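Local coordinates for NOL1/NOP2/sun family protein (Enterococcus faecium, PDB 3M4X) that probably methylates ribosomal RNA, as a member of the RsmB/RsmF family that joins a methyltransferase domain to a PUA-like RNA-binding domain, at residues 244-249 with 277-282. Sequence-based numbering, arbitrary orientation.
Sequences EIISWL and AGLEKT
In Ile-246, CG1 lies beside the backbone N and anti to the carbonyl carbon (chi1 -50°), which puts the branch methyl CG2 anti to the N, where it meets Leu-279. The leucine's own chi2 is nearly eclipsed at 8° and its chi1 is also off a staggered value, yet together they carry the end of its side chain closer to the helix than its CB bond alone would suggest. Its two methyls then divide the work. Leu-279 CD1 packs against Ile-246, 3.9 Å from CG2 and only slightly farther from CB, the two side chains running antiparallel alongside one another. Leu-279 CD2 reaches the neighbouring residue on the helix, lying 4.0 Å from Ser-247 OG in a plain van der Waals contact. That hydroxyl has its polar partners in Glu-243 O and Ser-275 N, the first one turn back on its own helix, the second in the loop that leads to Leu-279, so the serine also ties helix to loop.

The 3-10 turn 279-281 is closed at Leu-279 O, which accepts from both Thr-282 N and Thr-282 OG1. Of the two bonds, Thr-282 OG1 to Leu-279 O is the shorter, 2.7 Å, and lies in the carbonyl plane at a C=O...O angle of 153°. Ile-257 of strand 255-258 touches both Ile-246 and Leu-279, while Phe-296 and Ala-298 of strand 295-302 meet Ile-246 and Thr-282. This is a buried helix-to-loop contact, both sides of which also rest on the antiparallel part of the mixed sheet in the Rossmann-like methyltransferase domain.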
loop_
_atom_site.group_PDB
_atom_site.type_symbol
_atom_site.label_atom_id
_atom_site.label_comp_id
_atom_site.label_asym_id
_atom_site.label_seq_id
_atom_site.Cartn_x
_atom_site.Cartn_y
_atom_site.Cartn_z
ATOM N N GLU A 244 -3.587 -25.714 0.322
ATOM C CA GLU A 244 -4.675 -26.291 1.107
ATOM C C GLU A 244 -5.730 -25.229 1.413
ATOM O O GLU A 244 -6.916 -25.531 1.418
ATOM C CB GLU A 244 -4.177 -26.991 2.376
ATOM C CG GLU A 244 -3.421 -28.292 2.089
ATOM C CD GLU A 244 -3.003 -29.047 3.358
ATOM O OE1 GLU A 244 -3.656 -28.868 4.404
ATOM O OE2 GLU A 244 -2.023 -29.823 3.304
ATOM N N ILE A 245 -5.287 -23.990 1.636
ATOM C CA ILE A 245 -6.192 -22.849 1.769
ATOM C C ILE A 245 -7.017 -22.597 0.494
ATOM O O ILE A 245 -8.230 -22.391 0.563
ATOM C CB ILE A 245 -5.429 -21.565 2.152
ATOM C CG1 ILE A 245 -5.078 -21.587 3.640
ATOM C CG2 ILE A 245 -6.273 -20.328 1.849
ATOM C CD1 ILE A 245 -6.284 -21.782 4.554
ATOM N N ILE A 246 -6.362 -22.623 -0.667
ATOM C CA ILE A 246 -7.072 -22.485 -1.938
ATOM C C ILE A 246 -8.075 -23.625 -2.209
ATOM O O ILE A 246 -9.151 -23.395 -2.759
ATOM C CB ILE A 246 -6.107 -22.354 -3.127
ATOM C CG1 ILE A 246 -5.048 -21.286 -2.840
ATOM C CG2 ILE A 246 -6.878 -21.998 -4.390
ATOM C CD1 ILE A 246 -5.643 -19.932 -2.548
ATOM N N SER A 247 -7.720 -24.851 -1.830
ATOM C CA SER A 247 -8.632 -25.983 -1.973
ATOM C C SER A 247 -9.843 -25.753 -1.096
ATOM O O SER A 247 -10.973 -25.882 -1.531
ATOM C CB SER A 247 -7.942 -27.288 -1.539
ATOM O OG SER A 247 -6.758 -27.494 -2.279
ATOM N N TRP A 248 -9.580 -25.438 0.164
ATOM C CA TRP A 248 -10.617 -25.121 1.119
ATOM C C TRP A 248 -11.563 -24.037 0.584
ATOM O O TRP A 248 -12.787 -24.169 0.687
ATOM C CB TRP A 248 -9.977 -24.687 2.440
ATOM C CG TRP A 248 -10.982 -24.288 3.479
ATOM C CD1 TRP A 248 -11.674 -25.119 4.312
ATOM C CD2 TRP A 248 -11.404 -22.953 3.798
ATOM N NE1 TRP A 248 -12.499 -24.387 5.128
ATOM C CE2 TRP A 248 -12.356 -23.055 4.834
ATOM C CE3 TRP A 248 -11.071 -21.681 3.306
ATOM C CZ2 TRP A 248 -12.971 -21.939 5.398
ATOM C CZ3 TRP A 248 -11.682 -20.572 3.862
ATOM C CH2 TRP A 248 -12.631 -20.709 4.894
ATOM N N LEU A 249 -11.002 -22.974 0.006
ATOM C CA LEU A 249 -11.824 -21.933 -0.627
ATOM C C LEU A 249 -12.715 -22.504 -1.726
ATOM O O LEU A 249 -13.915 -22.237 -1.764
ATOM C CB LEU A 249 -10.957 -20.810 -1.210
ATOM C CG LEU A 249 -10.409 -19.755 -0.248
ATOM C CD1 LEU A 249 -9.455 -18.775 -0.959
ATOM C CD2 LEU A 249 -11.563 -19.020 0.387
ATOM N N ALA A 277 -8.803 -29.034 -8.576
ATOM C CA ALA A 277 -8.172 -28.751 -9.856
ATOM C C ALA A 277 -7.679 -27.308 -9.902
ATOM O O ALA A 277 -8.043 -26.496 -9.054
ATOM C CB ALA A 277 -9.167 -28.998 -10.989
ATOM N N GLY A 278 -6.848 -27.004 -10.895
ATOM C CA GLY A 278 -6.450 -25.640 -11.215
ATOM C C GLY A 278 -5.340 -25.008 -10.399
ATOM O O GLY A 278 -4.984 -23.851 -10.620
ATOM N N LEU A 279 -4.804 -25.752 -9.442
ATOM C CA LEU A 279 -3.779 -25.236 -8.541
ATOM C C LEU A 279 -2.506 -24.738 -9.256
ATOM O O LEU A 279 -1.777 -23.886 -8.746
ATOM C CB LEU A 279 -3.431 -26.306 -7.507
ATOM C CG LEU A 279 -4.024 -26.176 -6.094
ATOM C CD1 LEU A 279 -5.051 -25.068 -5.967
ATOM C CD2 LEU A 279 -4.579 -27.506 -5.580
ATOM N N GLU A 280 -2.250 -25.270 -10.441
ATOM C CA GLU A 280 -1.094 -24.865 -11.220
ATOM C C GLU A 280 -1.188 -23.401 -11.646
ATOM O O GLU A 280 -0.187 -22.796 -12.035
ATOM C CB GLU A 280 -0.950 -25.765 -12.453
ATOM C CG GLU A 280 -2.086 -25.623 -13.462
ATOM C CD GLU A 280 -3.326 -26.463 -13.127
ATOM O OE1 GLU A 280 -3.346 -27.165 -12.087
ATOM O OE2 GLU A 280 -4.279 -26.427 -13.930
ATOM N N LYS A 281 -2.395 -22.844 -11.576
ATOM C CA LYS A 281 -2.638 -21.443 -11.924
ATOM C C LYS A 281 -2.239 -20.509 -10.801
ATOM O O LYS A 281 -2.203 -19.299 -10.983
ATOM C CB LYS A 281 -4.115 -21.207 -12.236
ATOM C CG LYS A 281 -4.632 -21.914 -13.470
ATOM C CD LYS A 281 -6.147 -21.739 -13.568
ATOM C CE LYS A 281 -6.766 -22.817 -14.441
ATOM N NZ LYS A 281 -8.236 -22.897 -14.237
ATOM N N THR A 282 -1.984 -21.066 -9.623
ATOM C CA THR A 282 -1.445 -20.273 -8.530
ATOM C C THR A 282 0.083 -20.181 -8.668
ATOM O O THR A 282 0.704 -20.972 -9.383
ATOM C CB THR A 282 -1.878 -20.823 -7.156
ATOM O OG1 THR A 282 -1.203 -22.058 -6.883
ATOM C CG2 THR A 282 -3.408 -21.060 -7.134
#